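PDB 4G68: ABC transporter from Caldanaerobius, which probably serves as the extracellular solute-binding component of an ABC importer, capturing xylan-derived sugars for uptake by this thermophilic bacterium. Local coordinates for residues C[203-208]-C[278-283]; C[61-66]-C[70-75]; C[349-354]-C[360-365]. All blocks are in the same frame, centred on the assembly; numbering follows the deposited sequence.

Overall arrangement
The three contacts lie progressively farther from the middle of the chain: the centre of contact 1 is about 6 Å from it, that of contact 3 about 17 Å and that of contact 2 about 27 Å. Contacts 1 and 3 touch although their centres are about 21 Å apart, with Ala283 CB packed 3.1 Å from Ile353 O. Contacts 2 and 3 also have centres about 21 Å apart, and their nearest atoms stay about 9 Å from each other. Helix 332-353 links these two: it carries 349-354 at its C-terminal end, while Ala338 earlier on it meets Trp63 and Ile72. Contacts 1 and 2 are separate, with centres about 32 Å apart.

Contact 1: residues C[203-208]-C[278-283]; sequences GMWYYD and GNFDAA
Trp205 meets Gly278 and Phe280 in the interior of this solute-binding protein, where helix 201-215 faces the loop that leaves strand 274-278. The fold is of the periplasmic-binding-protein type, and the contact's centre is about 6 Å from the centre of the chain.

The tight part is the six-membered half of the indole against Gly278. Trp205 CZ3 comes to 3.6 Å from Gly278 CA, and the glycine N sits over one face of the indole, offset toward the rim. The glycine is closed in from the other segment as well as its own, because Gly278 CA also lies over a face of the Phe280 ring. There is little space here for a side chain: a CB on this residue would run into Phe280 CE2.

The looser part is the aromatic pair. Phe280 turns its edge toward the face of Trp205 in an offset edge-to-face arrangement, planes 85° apart and centroids 5.8 Å apart for the six-membered ring of Trp205 and the ring of Phe280. No hydrogen bond joins the two segments, and Phe280 is partly exposed whereas Trp205 and Gly278 are buried. Gln153 of strand 144-160 touches both aromatic side chains. Were Trp205 replaced by an alanine, a gap would probably open over Gly278 and the Phe280 ring would lose its aromatic partner.

Phe280 reaches the indole with CG between its backbone N and carbonyl carbon, chi1 35°, and its closest atom is CE2, 4.1 Å from Trp205 CZ2.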
loop_
_atom_site.group_PDB
_atom_site.type_symbol
_atom_site.label_atom_id
_atom_site.label_comp_id
_atom_site.label_asym_id
_atom_site.label_seq_id
_atom_site.Cartn_x
_atom_site.Cartn_y
_atom_site.Cartn_z
ATOM N N GLY C 203 1.205 -2.925 -10.487
ATOM C CA GLY C 203 0.512 -4.016 -11.196
ATOM C C GLY C 203 0.472 -5.307 -10.419
ATOM O O GLY C 203 -0.407 -6.208 -10.669
ATOM N N MET C 204 1.474 -5.440 -9.534
ATOM C CA MET C 204 1.624 -6.575 -8.668
ATOM C C MET C 204 0.350 -6.654 -7.770
ATOM O O MET C 204 -0.214 -7.678 -7.669
ATOM C CB MET C 204 2.912 -6.356 -7.848
ATOM C CG MET C 204 3.549 -7.589 -7.283
ATOM S SD MET C 204 4.175 -7.349 -5.571
ATOM C CE MET C 204 2.648 -6.701 -4.823
ATOM N N TRP C 205 -0.031 -5.564 -7.093
ATOM C CA TRP C 205 -1.428 -5.437 -6.491
ATOM C C TRP C 205 -2.613 -6.157 -7.192
ATOM O O TRP C 205 -3.471 -6.844 -6.527
ATOM C CB TRP C 205 -1.752 -3.955 -6.258
ATOM C CG TRP C 205 -1.086 -3.482 -5.006
ATOM C CD1 TRP C 205 0.290 -3.438 -4.740
ATOM C CD2 TRP C 205 -1.730 -3.058 -3.759
ATOM N NE1 TRP C 205 0.518 -3.074 -3.426
ATOM C CE2 TRP C 205 -0.644 -2.834 -2.789
ATOM C CE3 TRP C 205 -3.041 -2.917 -3.340
ATOM C CZ2 TRP C 205 -0.899 -2.384 -1.500
ATOM C CZ3 TRP C 205 -3.298 -2.480 -2.064
ATOM C CH2 TRP C 205 -2.256 -2.235 -1.145
ATOM N N TYR C 206 -2.702 -5.974 -8.517
ATOM C CA TYR C 206 -3.720 -6.605 -9.321
ATOM C C TYR C 206 -3.566 -8.097 -9.197
ATOM O O TYR C 206 -4.561 -8.782 -8.883
ATOM C CB TYR C 206 -3.588 -6.174 -10.809
ATOM C CG TYR C 206 -4.003 -4.783 -11.160
ATOM C CD1 TYR C 206 -4.942 -4.585 -12.174
ATOM C CD2 TYR C 206 -3.385 -3.651 -10.604
ATOM C CE1 TYR C 206 -5.326 -3.323 -12.544
ATOM C CE2 TYR C 206 -3.749 -2.361 -11.000
ATOM C CZ TYR C 206 -4.713 -2.220 -11.987
ATOM O OH TYR C 206 -5.162 -0.968 -12.402
ATOM N N TYR C 207 -2.337 -8.605 -9.408
ATOM C CA TYR C 207 -2.139 -10.076 -9.399
ATOM C C TYR C 207 -2.375 -10.653 -8.014
ATOM O O TYR C 207 -3.111 -11.615 -7.847
ATOM C CB TYR C 207 -0.687 -10.493 -9.856
ATOM C CG TYR C 207 -0.551 -11.954 -9.668
ATOM C CD1 TYR C 207 -0.947 -12.840 -10.672
ATOM C CD2 TYR C 207 -0.157 -12.480 -8.440
ATOM C CE1 TYR C 207 -0.904 -14.229 -10.450
ATOM C CE2 TYR C 207 -0.145 -13.835 -8.193
ATOM C CZ TYR C 207 -0.489 -14.718 -9.210
ATOM O OH TYR C 207 -0.412 -16.072 -8.943
ATOM N N ASP C 208 -1.707 -10.084 -7.001
ATOM C CA ASP C 208 -2.018 -10.453 -5.592
ATOM C C ASP C 208 -3.503 -10.531 -5.253
ATOM O O ASP C 208 -3.953 -11.529 -4.655
ATOM C CB ASP C 208 -1.345 -9.504 -4.607
ATOM C CG ASP C 208 0.154 -9.543 -4.685
ATOM O OD1 ASP C 208 0.660 -10.314 -5.485
ATOM O OD2 ASP C 208 0.837 -8.761 -3.965
ATOM N N GLY C 278 -3.744 0.786 -3.840
ATOM C CA GLY C 278 -3.806 1.070 -2.420
ATOM C C GLY C 278 -4.766 2.206 -2.089
ATOM O O GLY C 278 -4.991 3.158 -2.891
ATOM N N ASN C 279 -5.332 2.119 -0.889
ATOM C CA ASN C 279 -6.120 3.214 -0.388
ATOM C C ASN C 279 -5.311 4.565 -0.355
ATOM O O ASN C 279 -5.912 5.645 -0.348
ATOM C CB ASN C 279 -6.525 2.843 1.036
ATOM C CG ASN C 279 -5.309 2.608 1.895
ATOM O OD1 ASN C 279 -4.547 1.639 1.685
ATOM N ND2 ASN C 279 -5.034 3.562 2.768
ATOM N N PHE C 280 -3.959 4.492 -0.256
ATOM C CA PHE C 280 -3.080 5.695 -0.046
ATOM C C PHE C 280 -3.107 6.585 -1.277
ATOM O O PHE C 280 -2.838 7.831 -1.200
ATOM C CB PHE C 280 -1.609 5.286 0.193
ATOM C CG PHE C 280 -1.194 4.050 -0.612
ATOM C CD1 PHE C 280 -0.783 4.185 -1.966
ATOM C CD2 PHE C 280 -1.155 2.795 0.006
ATOM C CE1 PHE C 280 -0.379 3.048 -2.672
ATOM C CE2 PHE C 280 -0.799 1.662 -0.691
ATOM C CZ PHE C 280 -0.388 1.796 -2.032
ATOM N N ASP C 281 -3.467 5.946 -2.405
ATOM C CA ASP C 281 -3.653 6.675 -3.663
ATOM C C ASP C 281 -4.876 7.549 -3.683
ATOM O O ASP C 281 -4.982 8.451 -4.510
ATOM C CB ASP C 281 -3.577 5.734 -4.881
ATOM C CG ASP C 281 -2.141 5.248 -5.139
ATOM O OD1 ASP C 281 -1.168 5.873 -4.594
ATOM O OD2 ASP C 281 -2.026 4.251 -5.901
ATOM N N ALA C 282 -5.798 7.339 -2.754
ATOM C CA ALA C 282 -7.008 8.214 -2.663
ATOM C C ALA C 282 -6.723 9.657 -2.690
ATOM O O ALA C 282 -7.413 10.382 -3.406
ATOM C CB ALA C 282 -7.821 7.901 -1.435
ATOM N N ALA C 283 -5.698 10.089 -1.936
ATOM C CA ALA C 283 -5.392 11.529 -1.787
ATOM C C ALA C 283 -5.085 12.190 -3.124
ATOM O O ALA C 283 -5.422 13.336 -3.283
ATOM C CB ALA C 283 -4.231 11.765 -0.806
#

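Contact 2: residues C[61-66]-C[70-75]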
loop_
_atom_site.group_PDB
_atom_site.type_symbol
_atom_site.label_atom_id
_atom_site.label_comp_id
_atom_site.label_asym_id
_atom_site.label_seq_id
_atom_site.Cartn_x
_atom_site.Cartn_y
_atom_site.Cartn_z
ATOM N N ASP C 61 7.423 21.222 12.016
ATOM C CA ASP C 61 7.569 22.598 12.541
ATOM C C ASP C 61 6.939 22.742 13.946
ATOM O O ASP C 61 7.556 23.324 14.870
ATOM C CB ASP C 61 7.035 23.652 11.554
ATOM C CG ASP C 61 7.830 23.705 10.249
ATOM O OD1 ASP C 61 8.884 23.022 10.092
ATOM O OD2 ASP C 61 7.368 24.428 9.356
ATOM N N GLN C 62 5.737 22.187 14.131
ATOM C CA GLN C 62 5.123 22.276 15.442
ATOM C C GLN C 62 5.949 21.527 16.503
ATOM O O GLN C 62 6.079 21.987 17.647
ATOM C CB GLN C 62 3.685 21.785 15.443
ATOM C CG GLN C 62 3.003 22.175 16.749
ATOM C CD GLN C 62 1.572 21.698 16.875
ATOM O OE1 GLN C 62 0.720 21.958 15.997
ATOM N NE2 GLN C 62 1.292 21.009 17.997
ATOM N N TRP C 63 6.528 20.385 16.123
ATOM C CA TRP C 63 7.430 19.700 17.047
ATOM C C TRP C 63 8.631 20.548 17.375
ATOM O O TRP C 63 9.064 20.595 18.535
ATOM C CB TRP C 63 7.867 18.330 16.540
ATOM C CG TRP C 63 8.997 17.744 17.372
ATOM C CD1 TRP C 63 10.362 18.056 17.301
ATOM C CD2 TRP C 63 8.889 16.738 18.450
ATOM N NE1 TRP C 63 11.080 17.341 18.237
ATOM C CE2 TRP C 63 10.259 16.524 18.952
ATOM C CE3 TRP C 63 7.843 16.016 19.016
ATOM C CZ2 TRP C 63 10.535 15.630 19.978
ATOM C CZ3 TRP C 63 8.135 15.100 20.042
ATOM C CH2 TRP C 63 9.448 14.916 20.512
ATOM N N ASN C 64 9.196 21.177 16.353
ATOM C CA ASN C 64 10.427 21.935 16.512
ATOM C C ASN C 64 10.208 23.128 17.458
ATOM O O ASN C 64 11.061 23.425 18.316
ATOM C CB ASN C 64 10.986 22.340 15.150
ATOM C CG ASN C 64 11.849 21.238 14.521
ATOM O OD1 ASN C 64 12.156 20.217 15.163
ATOM N ND2 ASN C 64 12.285 21.462 13.255
ATOM N N LYS C 65 9.029 23.750 17.326
ATOM C CA LYS C 65 8.602 24.844 18.198
ATOM C C LYS C 65 8.381 24.354 19.666
ATOM O O LYS C 65 8.811 24.967 20.663
ATOM C CB LYS C 65 7.323 25.468 17.615
ATOM C CG LYS C 65 6.804 26.643 18.424
ATOM C CD LYS C 65 5.339 26.924 18.112
ATOM C CE LYS C 65 4.890 28.184 18.841
ATOM N NZ LYS C 65 4.515 29.197 17.843
ATOM N N GLU C 66 7.668 23.256 19.807
ATOM C CA GLU C 66 7.418 22.764 21.132
ATOM C C GLU C 66 8.668 22.133 21.814
ATOM O O GLU C 66 8.671 21.898 23.015
ATOM C CB GLU C 66 6.208 21.835 21.103
ATOM C CG GLU C 66 4.962 22.609 20.667
ATOM C CD GLU C 66 3.800 21.733 20.213
ATOM O OE1 GLU C 66 3.899 20.479 20.234
ATOM O OE2 GLU C 66 2.765 22.305 19.832
ATOM N N VAL C 70 15.312 19.534 21.325
ATOM C CA VAL C 70 15.288 18.374 20.448
ATOM C C VAL C 70 14.659 18.772 19.106
ATOM O O VAL C 70 13.434 18.738 18.941
ATOM C CB VAL C 70 14.531 17.200 21.094
ATOM C CG1 VAL C 70 14.729 15.936 20.275
ATOM C CG2 VAL C 70 14.993 16.995 22.532
ATOM N N GLN C 71 15.491 19.172 18.156
ATOM C CA GLN C 71 14.991 19.505 16.821
ATOM C C GLN C 71 14.941 18.256 15.935
ATOM O O GLN C 71 15.685 17.306 16.145
ATOM C CB GLN C 71 15.869 20.586 16.192
ATOM C CG GLN C 71 15.898 21.862 17.026
ATOM C CD GLN C 71 14.562 22.591 17.021
ATOM O OE1 GLN C 71 13.837 22.601 18.022
ATOM N NE2 GLN C 71 14.218 23.177 15.886
ATOM N N ILE C 72 14.023 18.264 14.970
ATOM C CA ILE C 72 13.992 17.256 13.905
ATOM C C ILE C 72 14.265 17.923 12.567
ATOM O O ILE C 72 13.770 19.034 12.307
ATOM C CB ILE C 72 12.597 16.578 13.843
ATOM C CG1 ILE C 72 12.233 15.938 15.198
ATOM C CG2 ILE C 72 12.494 15.597 12.666
ATOM C CD1 ILE C 72 10.775 15.520 15.345
ATOM N N VAL C 73 15.038 17.239 11.727
ATOM C CA VAL C 73 15.263 17.656 10.345
ATOM C C VAL C 73 14.891 16.447 9.501
ATOM O O VAL C 73 15.244 15.327 9.846
ATOM C CB VAL C 73 16.739 18.092 10.105
ATOM C CG1 VAL C 73 17.029 18.283 8.620
ATOM C CG2 VAL C 73 17.087 19.346 10.933
ATOM N N GLU C 74 14.138 16.671 8.427
ATOM C CA GLU C 74 13.695 15.560 7.586
ATOM C C GLU C 74 14.405 15.535 6.251
ATOM O O GLU C 74 14.898 16.556 5.783
ATOM C CB GLU C 74 12.158 15.595 7.402
ATOM C CG GLU C 74 11.647 16.836 6.673
ATOM C CD GLU C 74 10.211 16.719 6.169
ATOM O OE1 GLU C 74 9.711 15.588 5.966
ATOM O OE2 GLU C 74 9.597 17.792 5.943
ATOM N N SER C 75 14.465 14.366 5.633
ATOM C CA SER C 75 14.813 14.291 4.230
ATOM C C SER C 75 13.754 13.406 3.526
ATOM O O SER C 75 13.473 12.278 3.945
ATOM C CB SER C 75 16.269 13.815 4.049
ATOM O OG SER C 75 16.504 13.235 2.748
#
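Trp63 and Asn64 bind the end of helix 52-66 to the start of strand 71-76, within a beta-alpha-beta crossover: strand 40-45, the helix, then strand 71-76 parallel to the first. Over these short segments the helix and strand axes run nearly antiparallel, 7.5 Å apart at closest approach.

Hydrogen bonds come first. The Asn64 amide grips the backbone of Ile72 with both ends. Ile72 N donates to Asn64 OD1 at 2.7 Å, an almost straight bond (174°) that lies in the carbonyl plane and uses a lone pair. Asn64 ND2 returns a bond of 3.0 Å to Ile72 O, which lies nearly in the plane of the amide. The two bonds together fix the rotation of the amide. They serve the strand on the side turned away from strand 40-45, whose backbone pairs instead with Gln71, Val73 and Ser75. With CG anti to the carbonyl carbon of Asn64 (chi1 -85°), the amide is directed at the strand. The third bond, from Trp63 NE1 to Val70 O at 2.8 Å, is more bent, 140° at the hydrogen, and the acceptor stands somewhat out of the indole plane.

The apolar contacts belong to Trp63. The far rim of its indole meets Val70, CZ2 to CG1 at 4.2 Å. Ala338 of helix 332-353 touches both Trp63 and Ile72, and the Tyr341 ring also meets the indole.

A CH-pi contact completes the group. The Ile72 side chain crosses the indole at about a right angle, placing CD1 over the five-membered ring, 3.4 Å from the Trp63 ring centroid and only 3.2 Å from Trp63 CD1.

Contact 3: residues C[349-354]-C[360-365]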
loop_
_atom_site.group_PDB
_atom_site.type_symbol
_atom_site.label_atom_id
_atom_site.label_comp_id
_atom_site.label_asym_id
_atom_site.label_seq_id
_atom_site.Cartn_x
_atom_site.Cartn_y
_atom_site.Cartn_z
ATOM N N MET C 349 -3.187 12.951 10.010
ATOM C CA MET C 349 -3.024 13.592 8.709
ATOM C C MET C 349 -3.623 12.655 7.635
ATOM O O MET C 349 -4.438 13.088 6.843
ATOM C CB MET C 349 -1.527 13.827 8.409
ATOM C CG MET C 349 -1.256 14.411 7.020
ATOM S SD MET C 349 0.451 14.312 6.455
ATOM C CE MET C 349 0.572 12.609 5.880
ATOM N N ASP C 350 -3.213 11.378 7.649
ATOM C CA ASP C 350 -3.608 10.344 6.640
ATOM C C ASP C 350 -5.121 10.270 6.545
ATOM O O ASP C 350 -5.711 10.309 5.448
ATOM C CB ASP C 350 -3.117 8.943 7.091
ATOM C CG ASP C 350 -1.713 8.607 6.645
ATOM O OD1 ASP C 350 -1.117 9.387 5.848
ATOM O OD2 ASP C 350 -1.196 7.525 7.109
ATOM N N TYR C 351 -5.740 10.148 7.716
ATOM C CA TYR C 351 -7.202 10.130 7.860
ATOM C C TYR C 351 -7.895 11.364 7.235
ATOM O O TYR C 351 -8.891 11.215 6.490
ATOM C CB TYR C 351 -7.559 10.010 9.340
ATOM C CG TYR C 351 -9.030 9.745 9.643
ATOM C CD1 TYR C 351 -9.768 8.838 8.871
ATOM C CD2 TYR C 351 -9.660 10.375 10.707
ATOM C CE1 TYR C 351 -11.103 8.584 9.135
ATOM C CE2 TYR C 351 -11.003 10.124 11.001
ATOM C CZ TYR C 351 -11.712 9.227 10.215
ATOM O OH TYR C 351 -13.032 8.977 10.500
ATOM N N LEU C 352 -7.344 12.552 7.493
ATOM C CA LEU C 352 -7.936 13.799 7.021
ATOM C C LEU C 352 -7.790 14.011 5.517
ATOM O O LEU C 352 -8.726 14.464 4.861
ATOM C CB LEU C 352 -7.321 14.982 7.768
ATOM C CG LEU C 352 -7.838 15.128 9.206
ATOM C CD1 LEU C 352 -6.942 16.048 10.028
ATOM C CD2 LEU C 352 -9.266 15.675 9.136
ATOM N N ILE C 353 -6.626 13.657 4.981
ATOM C CA ILE C 353 -6.307 13.864 3.587
ATOM C C ILE C 353 -6.345 12.608 2.680
ATOM O O ILE C 353 -6.122 12.732 1.468
ATOM C CB ILE C 353 -5.012 14.692 3.422
ATOM C CG1 ILE C 353 -3.766 13.820 3.632
ATOM C CG2 ILE C 353 -5.019 15.894 4.390
ATOM C CD1 ILE C 353 -2.458 14.571 3.391
ATOM N N ALA C 354 -6.615 11.434 3.256
ATOM C CA ALA C 354 -6.774 10.168 2.507
ATOM C C ALA C 354 -5.480 9.613 1.850
ATOM O O ALA C 354 -5.522 8.832 0.902
ATOM C CB ALA C 354 -7.969 10.228 1.521
ATOM N N TRP C 360 -3.805 4.988 14.487
ATOM C CA TRP C 360 -4.056 5.534 15.823
ATOM C C TRP C 360 -5.507 5.864 15.917
ATOM O O TRP C 360 -6.153 6.085 14.880
ATOM C CB TRP C 360 -3.276 6.808 16.040
ATOM C CG TRP C 360 -1.799 6.555 16.199
ATOM C CD1 TRP C 360 -0.921 5.991 15.255
ATOM C CD2 TRP C 360 -0.992 6.776 17.404
ATOM N NE1 TRP C 360 0.359 5.903 15.769
ATOM C CE2 TRP C 360 0.376 6.323 17.071
ATOM C CE3 TRP C 360 -1.257 7.255 18.711
ATOM C CZ2 TRP C 360 1.422 6.420 17.988
ATOM C CZ3 TRP C 360 -0.189 7.330 19.614
ATOM C CH2 TRP C 360 1.121 6.930 19.261
ATOM N N LYS C 361 -6.035 5.890 17.132
ATOM C CA LYS C 361 -7.468 6.209 17.325
ATOM C C LYS C 361 -7.601 7.660 16.910
ATOM O O LYS C 361 -6.608 8.382 16.881
ATOM C CB LYS C 361 -7.932 5.999 18.784
ATOM C CG LYS C 361 -7.769 4.569 19.269
ATOM C CD LYS C 361 -7.887 4.473 20.777
ATOM C CE LYS C 361 -8.194 3.029 21.158
ATOM N NZ LYS C 361 -8.464 2.829 22.614
ATOM N N TYR C 362 -8.810 8.063 16.549
ATOM C CA TYR C 362 -9.003 9.310 15.860
ATOM C C TYR C 362 -10.263 10.027 16.363
ATOM O O TYR C 362 -10.887 10.781 15.622
ATOM C CB TYR C 362 -9.033 9.057 14.336
ATOM C CG TYR C 362 -9.936 7.917 13.936
ATOM C CD1 TYR C 362 -11.316 8.123 13.750
ATOM C CD2 TYR C 362 -9.421 6.650 13.689
ATOM C CE1 TYR C 362 -12.139 7.097 13.353
ATOM C CE2 TYR C 362 -10.251 5.604 13.291
ATOM C CZ TYR C 362 -11.614 5.841 13.119
ATOM O OH TYR C 362 -12.468 4.817 12.735
ATOM N N ASP C 363 -10.613 9.769 17.631
ATOM C CA ASP C 363 -11.699 10.493 18.346
ATOM C C ASP C 363 -11.446 11.999 18.438
ATOM O O ASP C 363 -12.395 12.790 18.395
ATOM C CB ASP C 363 -11.864 9.943 19.771
ATOM C CG ASP C 363 -12.090 8.446 19.795
ATOM O OD1 ASP C 363 -13.167 7.983 19.356
ATOM O OD2 ASP C 363 -11.183 7.727 20.267
ATOM N N ASN C 364 -10.171 12.395 18.552
ATOM C CA ASN C 364 -9.809 13.818 18.517
ATOM C C ASN C 364 -10.129 14.568 17.222
ATOM O O ASN C 364 -10.041 15.813 17.228
ATOM C CB ASN C 364 -8.327 14.045 18.866
ATOM C CG ASN C 364 -7.351 13.256 17.940
ATOM O OD1 ASN C 364 -6.391 13.797 17.453
ATOM N ND2 ASN C 364 -7.570 11.975 17.785
ATOM N N ILE C 365 -10.459 13.834 16.147
ATOM C CA ILE C 365 -10.627 14.408 14.789
ATOM C C ILE C 365 -12.101 14.678 14.473
ATOM O O ILE C 365 -12.953 13.884 14.796
ATOM C CB ILE C 365 -10.046 13.486 13.654
ATOM C CG1 ILE C 365 -8.499 13.383 13.717
ATOM C CG2 ILE C 365 -10.441 13.994 12.262
ATOM C CD1 ILE C 365 -7.755 14.671 14.037
#
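Tyr351 sends its side chain from the last turns of a helix onto Tyr362 and Ile365, and it can be followed outward atom by atom. The bond from CA to CB already points toward the loop, and with CG anti to the backbone N (chi1 -170°) the ring continues that way. CD2 is the first ring atom to make contact: Tyr351 CD2 lies 3.9 Å from Tyr362 CB and also packs on Ile365 CG2. Next outward on the same side of the ring, Tyr351 CE2 comes closest of all, 3.4 Å from Tyr362 CD1. CZ then sits near both Tyr362 CD1 and CE1, and at the tip Tyr351 OH is 3.5 Å from Tyr362 CE1, while a weak hydrogen bond reaches it from Gln367 NE2.

The two rings meet obliquely, centroids of Tyr351 and Tyr362 4.5 Å apart and planes at 44°, a pairing that is neither a stack nor edge-to-face.

In this periplasmic-binding-protein-type fold the segments are the C-terminal end of helix 332-353 and the loop that follows strand 357-358. The helix ends at Ile353, and Ala354, the first residue after it, takes a positive phi of 68°. The loop presents its residues on a type I beta turn from Tyr362 to Ile365, with Ile365 N bonded to Tyr362 O at 3.1 Å. Met378 of helix 372-382 touches both tyrosines.

Beside the rings, Leu352 and Ile365 reach toward each other tip to tip, Leu352 CD2 to Ile365 CG2 at 3.7 Å.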